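Local coordinates for spartin (Homo sapiens, PDB 4U7I), which serves as a lipophagy receptor and lipid transfer protein in lipid-droplet turnover, and binds the ESCRT-III protein IST1 through the MIT domain described here, at residues A17-F20 with V21-L25; G24-T27 with D28-G31; G64-S67 with A68-M71; Q70-Q73 with K74-E77. One frame throughout, in Å; residues are numbered along the deposited sequence.

Contact 1: A17-F20 with V21-L25; sequences AFLF and VNKGL
Side chains one helical turn apart meet along helix 5-29 of the MIT domain, F18 against N22 and L19 against K23. CB of N22 lies over one face of the F18 ring, 4.2 Å from F18 CE2, and the N22 amide is turned almost exactly parallel to that ring, the two planes 3° apart. F18 carries its ring anti to the backbone nitrogen (chi1 -178°), which swings it forward along the helix toward N22. L19 and K23 run alongside each other, with L19 CD2 3.7 Å from K23 CD; the same L19 CD2 sits 3.9 Å above the plane of the F20 ring, over its centre. One water links the L19 carbonyl to the N22 amide: it donates to L19 O at 2.8 Å and accepts from N22 ND2 at 2.9 Å. L19 O also takes the helical bond from K23 N (3.1 Å), leaving that carbonyl gripped twice. N22 OD1 is bonded to a basic side chain of the bound IST1 peptide, and aromatic packing from the peptide reaches F18 and V21. On the other flank, A17 and F20 pack on helix 33-51, F20 against H46. This is a regular alpha-helix sharing its faces between the MIT three-helix bundle and the groove for an MIT-interacting motif.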
# COMPACT_ATOMS: atom_id res chain seq x y z
N ALA A 17 2.45 -4.80 -2.76
CA ALA A 17 1.39 -3.85 -2.48
C ALA A 17 1.42 -2.74 -3.50
O ALA A 17 0.37 -2.31 -3.98
CB ALA A 17 1.52 -3.28 -1.06
N PHE A 18 2.62 -2.25 -3.83
CA PHE A 18 2.70 -1.16 -4.81
C PHE A 18 2.17 -1.61 -6.15
O PHE A 18 1.44 -0.88 -6.83
CB PHE A 18 4.13 -0.66 -4.98
CG PHE A 18 4.23 0.49 -5.93
CD1 PHE A 18 4.07 1.78 -5.49
CD2 PHE A 18 4.48 0.26 -7.28
CE1 PHE A 18 4.16 2.85 -6.37
CE2 PHE A 18 4.56 1.31 -8.16
CZ PHE A 18 4.40 2.60 -7.71
N LEU A 19 2.55 -2.81 -6.55
CA LEU A 19 2.10 -3.37 -7.81
C LEU A 19 0.56 -3.34 -7.90
O LEU A 19 -0.02 -2.85 -8.87
CB LEU A 19 2.63 -4.81 -7.97
CG LEU A 19 2.35 -5.53 -9.28
CD1 LEU A 19 3.42 -6.60 -9.50
CD2 LEU A 19 0.97 -6.18 -9.28
N PHE A 20 -0.10 -3.85 -6.87
CA PHE A 20 -1.57 -3.94 -6.91
C PHE A 20 -2.27 -2.62 -6.69
O PHE A 20 -3.28 -2.33 -7.35
CB PHE A 20 -2.06 -4.98 -5.90
CG PHE A 20 -1.89 -6.38 -6.38
CD1 PHE A 20 -2.73 -6.88 -7.35
CD2 PHE A 20 -0.85 -7.18 -5.92
CE1 PHE A 20 -2.58 -8.15 -7.84
CE2 PHE A 20 -0.69 -8.46 -6.40
CZ PHE A 20 -1.56 -8.95 -7.36
N VAL A 21 -1.74 -1.77 -5.82
CA VAL A 21 -2.38 -0.48 -5.60
C VAL A 21 -2.22 0.39 -6.85
O VAL A 21 -3.15 1.10 -7.25
CB VAL A 21 -1.82 0.23 -4.37
CG1 VAL A 21 -2.41 1.62 -4.26
CG2 VAL A 21 -2.15 -0.59 -3.13
N ASN A 22 -1.08 0.27 -7.53
CA ASN A 22 -0.88 0.99 -8.79
C ASN A 22 -1.86 0.50 -9.86
O ASN A 22 -2.44 1.31 -10.59
CB ASN A 22 0.56 0.83 -9.27
CG ASN A 22 0.82 1.55 -10.58
OD1 ASN A 22 0.78 2.78 -10.64
ND2 ASN A 22 1.09 0.78 -11.63
N LYS A 23 -2.04 -0.82 -9.96
CA LYS A 23 -3.03 -1.36 -10.90
C LYS A 23 -4.42 -0.84 -10.54
O LYS A 23 -5.20 -0.44 -11.41
CB LYS A 23 -3.03 -2.89 -10.90
CG LYS A 23 -1.80 -3.50 -11.54
CD LYS A 23 -1.84 -5.02 -11.43
CE LYS A 23 -3.08 -5.61 -12.07
NZ LYS A 23 -3.06 -5.41 -13.55
N GLY A 24 -4.71 -0.83 -9.25
CA GLY A 24 -6.00 -0.34 -8.79
C GLY A 24 -6.20 1.11 -9.20
O GLY A 24 -7.25 1.47 -9.72
N LEU A 25 -5.19 1.95 -8.97
CA LEU A 25 -5.30 3.37 -9.34
C LEU A 25 -5.41 3.55 -10.86
O LEU A 25 -6.20 4.37 -11.33
CB LEU A 25 -4.11 4.17 -8.83
CG LEU A 25 -4.15 4.46 -7.34
CD1 LEU A 25 -2.75 4.82 -6.88
CD2 LEU A 25 -5.13 5.61 -7.08
O HOH W 1 1.40 -2.10 -11.13

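Contact 2: G24-T27 with D28-G31; sequences GLNT and DELG
A Schellman motif ends helix 5-29 at G31, just past the last turn, in which L30 meets N26 and T27. The positive phi of G31, 84°, turns the chain off the helix axis, and G31 N bonds back to D28 O (3.0 Å). In that last turn L30 N reaches N26 O at 3.2 Å, a bond bent to 137° at the hydrogen, and makes a weaker one to T27 O at the same length. Just before this end the bonding is still regular: D28 N to G24 O at 2.8 Å and E29 N to L25 O at 2.9 Å. E29 folds back along the preceding turn, its CG 3.2 Å from L25 O, so that the carboxylate lies near the N26 amide. The two flat groups are inclined at 40°, with N26 OD1 4.1 Å from E29 OE1. Each is engaged by basic side chains of the bound IST1 peptide, N26 OD1 in a hydrogen bond and E29 OE2 in a salt bridge. The carboxylate of D28 turns to the bundle, where OD2 meets both Y40 and R85, a pairing that would favour its charged form. The arrangement is that of a Schellman C-terminal cap with glycine at C', set where the MIT groove presents acidic and amide groups to its ligand.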
# COMPACT_ATOMS: atom_id res chain seq x y z
N GLY A 24 -4.71 -0.83 -9.25
CA GLY A 24 -6.00 -0.34 -8.79
C GLY A 24 -6.20 1.11 -9.20
O GLY A 24 -7.25 1.47 -9.72
N LEU A 25 -5.19 1.95 -8.97
CA LEU A 25 -5.30 3.37 -9.34
C LEU A 25 -5.41 3.55 -10.86
O LEU A 25 -6.20 4.37 -11.33
CB LEU A 25 -4.11 4.17 -8.83
CG LEU A 25 -4.15 4.46 -7.34
CD1 LEU A 25 -2.75 4.82 -6.88
CD2 LEU A 25 -5.13 5.61 -7.08
N ASN A 26 -4.64 2.79 -11.63
CA ASN A 26 -4.77 2.86 -13.09
C ASN A 26 -6.20 2.57 -13.54
O ASN A 26 -6.75 3.29 -14.38
CB ASN A 26 -3.83 1.88 -13.81
CG ASN A 26 -2.40 2.35 -13.86
OD1 ASN A 26 -2.09 3.48 -13.49
ND2 ASN A 26 -1.51 1.48 -14.34
N THR A 27 -6.79 1.50 -13.01
CA THR A 27 -8.12 1.10 -13.46
C THR A 27 -9.18 2.05 -12.93
O THR A 27 -10.18 2.32 -13.58
CB THR A 27 -8.45 -0.36 -13.06
OG1 THR A 27 -8.22 -0.56 -11.67
CG2 THR A 27 -7.53 -1.29 -13.83
N ASP A 28 -8.94 2.55 -11.73
CA ASP A 28 -9.84 3.53 -11.13
C ASP A 28 -9.88 4.81 -11.97
O ASP A 28 -10.96 5.36 -12.25
CB ASP A 28 -9.37 3.83 -9.70
CG ASP A 28 -10.48 4.36 -8.82
OD1 ASP A 28 -11.48 4.84 -9.36
OD2 ASP A 28 -10.33 4.31 -7.57
N GLU A 29 -8.71 5.29 -12.39
CA GLU A 29 -8.65 6.49 -13.22
C GLU A 29 -9.35 6.27 -14.55
O GLU A 29 -9.91 7.20 -15.12
CB GLU A 29 -7.19 6.92 -13.43
CG GLU A 29 -6.56 7.45 -12.16
CD GLU A 29 -5.05 7.41 -12.16
OE1 GLU A 29 -4.47 6.84 -13.12
OE2 GLU A 29 -4.45 7.95 -11.20
N LEU A 30 -9.34 5.03 -15.04
CA LEU A 30 -9.95 4.71 -16.32
C LEU A 30 -11.45 4.40 -16.16
O LEU A 30 -12.14 4.13 -17.14
CB LEU A 30 -9.21 3.53 -16.96
CG LEU A 30 -9.23 3.37 -18.47
CD1 LEU A 30 -8.99 4.71 -19.14
CD2 LEU A 30 -8.16 2.36 -18.87
N GLY A 31 -11.92 4.45 -14.93
CA GLY A 31 -13.33 4.25 -14.63
C GLY A 31 -13.76 2.79 -14.50
O GLY A 31 -14.95 2.48 -14.52

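Contact 3: G64-S67 with A68-M71; sequences GWES and ARQM
R69 folds its guanidinium back over the preceding turn of helix 63-90, overlapping the backbone of W65 and E66. One face of the flat group covers W65 O, which lies 3.7 Å from the plane beneath its centre, while E66 N sits under the same face nearer the rim. A bend at chi3 (-73°) brings the group round into this position. From there R69 NH2 touches E66 CG at 3.3 Å and R69 NH1 comes within 3.8 Å of W65 CB. The E66 carboxylate, its plane turned 43° from the guanidinium, remains clear of it: E66 OE2 and R69 NH2 are 4.8 Å apart, too far for direct contact, though their opposite charges may still attract weakly. R69 NH1 finds its partners in the backbone carbonyls of S55 and H60, which tie the first turns of this third helix of the MIT bundle to the long connection leading into it. W65 serves the same junction, its indole stacked on H60 and packed against E6 and I7 of helix 5-29. Across the local contact, A68 CB approaches the indole obliquely, 4.2 Å from W65 CE3. Behind the side chains the backbone is regular, with R69 N bonded to W65 O at 2.8 Å and M71 N to S67 O at 3.0 Å. The extended M71 chain leaves the turn with its CG 3.3 Å from S67 O.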
# COMPACT_ATOMS: atom_id res chain seq x y z
N GLY A 64 19.33 -1.75 7.18
CA GLY A 64 18.29 -2.62 6.68
C GLY A 64 16.98 -2.51 7.44
O GLY A 64 15.90 -2.39 6.85
N TRP A 65 17.06 -2.57 8.77
CA TRP A 65 15.86 -2.41 9.58
C TRP A 65 15.30 -1.00 9.49
O TRP A 65 14.09 -0.80 9.53
CB TRP A 65 16.13 -2.76 11.04
CG TRP A 65 16.02 -4.24 11.30
CD1 TRP A 65 17.03 -5.10 11.61
CD2 TRP A 65 14.82 -5.03 11.24
NE1 TRP A 65 16.53 -6.38 11.76
CE2 TRP A 65 15.18 -6.36 11.54
CE3 TRP A 65 13.48 -4.74 10.96
CZ2 TRP A 65 14.25 -7.39 11.57
CZ3 TRP A 65 12.56 -5.76 11.00
CH2 TRP A 65 12.94 -7.08 11.30
N GLU A 66 16.18 -0.01 9.39
CA GLU A 66 15.73 1.36 9.24
C GLU A 66 14.94 1.49 7.95
O GLU A 66 13.88 2.10 7.90
CB GLU A 66 16.90 2.32 9.26
CG GLU A 66 17.74 2.20 10.52
CD GLU A 66 19.13 2.76 10.34
OE1 GLU A 66 19.39 3.38 9.29
OE2 GLU A 66 19.96 2.58 11.26
N SER A 67 15.48 0.89 6.89
CA SER A 67 14.82 0.90 5.60
C SER A 67 13.48 0.18 5.68
O SER A 67 12.49 0.61 5.07
CB SER A 67 15.72 0.26 4.54
OG SER A 67 15.10 0.29 3.27
N ALA A 68 13.44 -0.91 6.44
CA ALA A 68 12.21 -1.68 6.58
C ALA A 68 11.15 -0.88 7.32
O ALA A 68 9.97 -0.87 6.94
CB ALA A 68 12.49 -2.99 7.31
N ARG A 69 11.56 -0.19 8.37
CA ARG A 69 10.61 0.65 9.10
C ARG A 69 10.03 1.70 8.16
O ARG A 69 8.83 1.97 8.17
CB ARG A 69 11.26 1.30 10.32
CG ARG A 69 11.49 0.32 11.46
CD ARG A 69 12.02 1.01 12.73
NE ARG A 69 13.42 1.42 12.64
CZ ARG A 69 14.45 0.65 13.00
NH1 ARG A 69 14.23 -0.57 13.47
NH2 ARG A 69 15.69 1.11 12.89
N GLN A 70 10.88 2.29 7.33
CA GLN A 70 10.40 3.37 6.45
C GLN A 70 9.44 2.80 5.40
O GLN A 70 8.47 3.45 5.00
CB GLN A 70 11.57 4.10 5.79
CG GLN A 70 12.45 4.83 6.82
CD GLN A 70 13.31 5.92 6.21
OE1 GLN A 70 13.34 6.09 4.99
NE2 GLN A 70 14.01 6.66 7.07
N MET A 71 9.70 1.58 4.97
CA MET A 71 8.76 0.90 4.09
C MET A 71 7.41 0.74 4.76
O MET A 71 6.37 0.93 4.14
CB MET A 71 9.30 -0.46 3.66
CG MET A 71 10.40 -0.36 2.64
SD MET A 71 10.85 -2.01 2.04
CE MET A 71 12.06 -1.58 0.80

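Contact 4: Q70-Q73 with K74-E77; sequences QMQQ and KMKE
M75 and Q72 cross obliquely on helix 63-90, the third helix of the MIT bundle. The M75 chain bends at chi3 (-81°), which curls its methyl back over the previous turn: M75 CE lies 4.1 Å from Q72 CG and 4.4 Å from M71 CB. M75 lies on the inner side of the helix, against I10 of helix 5-29 and L47 and I51 of helix 33-51. Q72 extends away from it, and its amide is held at both ends, OE1 by the S55 hydroxyl and NE2 by the carbonyls of G50 and I53, so both polar atoms of a buried group are satisfied. K76 brings its CE to 3.6 Å from Q72 O, an acceptor already bonded to K76 N. K74 turns at chi2 instead (-63°), with CG 3.4 Å from Q70 O, and sends its ammonium group outward to a salt bridge with an acidic side chain of the bound IST1 peptide. Q73 and E77 stand one turn apart, both extended, and a water spans their ends: it accepts from Q73 NE2 at 3.0 Å and donates, weakly, to E77 OE1 at 3.4 Å.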
# COMPACT_ATOMS: atom_id res chain seq x y z
N GLN A 70 10.88 2.29 7.33
CA GLN A 70 10.40 3.37 6.45
C GLN A 70 9.44 2.80 5.40
O GLN A 70 8.47 3.45 5.00
CB GLN A 70 11.57 4.10 5.79
CG GLN A 70 12.45 4.83 6.82
CD GLN A 70 13.31 5.92 6.21
OE1 GLN A 70 13.34 6.09 4.99
NE2 GLN A 70 14.01 6.66 7.07
N MET A 71 9.70 1.58 4.97
CA MET A 71 8.76 0.90 4.09
C MET A 71 7.41 0.74 4.76
O MET A 71 6.37 0.93 4.14
CB MET A 71 9.30 -0.46 3.66
CG MET A 71 10.40 -0.36 2.64
SD MET A 71 10.85 -2.01 2.04
CE MET A 71 12.06 -1.58 0.80
N GLN A 72 7.43 0.38 6.04
CA GLN A 72 6.18 0.17 6.75
C GLN A 72 5.46 1.49 6.96
O GLN A 72 4.22 1.53 6.95
CB GLN A 72 6.43 -0.51 8.09
CG GLN A 72 6.89 -1.96 7.94
CD GLN A 72 7.28 -2.55 9.28
OE1 GLN A 72 8.02 -1.94 10.03
NE2 GLN A 72 6.76 -3.74 9.58
N GLN A 73 6.22 2.57 7.16
CA GLN A 73 5.63 3.91 7.25
C GLN A 73 4.81 4.19 6.00
O GLN A 73 3.65 4.60 6.07
CB GLN A 73 6.69 4.99 7.42
CG GLN A 73 6.09 6.39 7.47
CD GLN A 73 7.07 7.47 7.87
OE1 GLN A 73 8.21 7.20 8.27
NE2 GLN A 73 6.62 8.72 7.80
N LYS A 74 5.44 3.95 4.85
CA LYS A 74 4.80 4.21 3.56
C LYS A 74 3.57 3.34 3.40
O LYS A 74 2.53 3.79 2.91
CB LYS A 74 5.77 3.95 2.41
CG LYS A 74 6.95 4.90 2.33
CD LYS A 74 6.50 6.32 2.10
CE LYS A 74 7.69 7.22 1.80
NZ LYS A 74 7.31 8.66 1.81
N MET A 75 3.69 2.08 3.81
CA MET A 75 2.60 1.15 3.66
C MET A 75 1.41 1.52 4.54
O MET A 75 0.26 1.37 4.12
CB MET A 75 3.08 -0.28 3.96
CG MET A 75 3.94 -0.83 2.83
SD MET A 75 4.21 -2.60 2.92
CE MET A 75 5.51 -2.66 4.13
N LYS A 76 1.66 2.03 5.75
CA LYS A 76 0.54 2.41 6.61
C LYS A 76 -0.23 3.59 6.02
O LYS A 76 -1.45 3.63 6.09
CB LYS A 76 1.03 2.76 8.02
CG LYS A 76 1.38 1.55 8.83
CD LYS A 76 1.80 1.93 10.23
CE LYS A 76 3.15 2.60 10.24
NZ LYS A 76 3.53 2.95 11.63
N GLU A 77 0.49 4.52 5.42
CA GLU A 77 -0.14 5.69 4.82
C GLU A 77 -1.01 5.27 3.64
O GLU A 77 -2.14 5.72 3.47
CB GLU A 77 0.92 6.69 4.38
CG GLU A 77 0.38 7.90 3.67
CD GLU A 77 1.41 9.00 3.56
OE1 GLU A 77 2.42 8.93 4.30
OE2 GLU A 77 1.22 9.93 2.75
O HOH W 2 3.63 9.06 7.47

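Overall arrangement
The four contacts form two consecutive pairs on two helices of one bundle. Contacts 1 and 2 share G24 and L25 on helix 5-29, their centres 10 Å apart; contacts 3 and 4 share Q70 and M71 on helix 63-90, with centres 9 Å apart. The pairs lie on opposite sides of the chain's centre, and contacts 2 and 3 are the most widely separated, about 29 Å between centres. Three of them border the bound IST1 peptide: contacts 1 and 2 from helix 5-29, contact 4 from helix 63-90, the nearest atoms of contacts 1 and 4 being about 5 Å apart. Contact 3 instead packs against the start of helix 5-29 and the loop before its own helix.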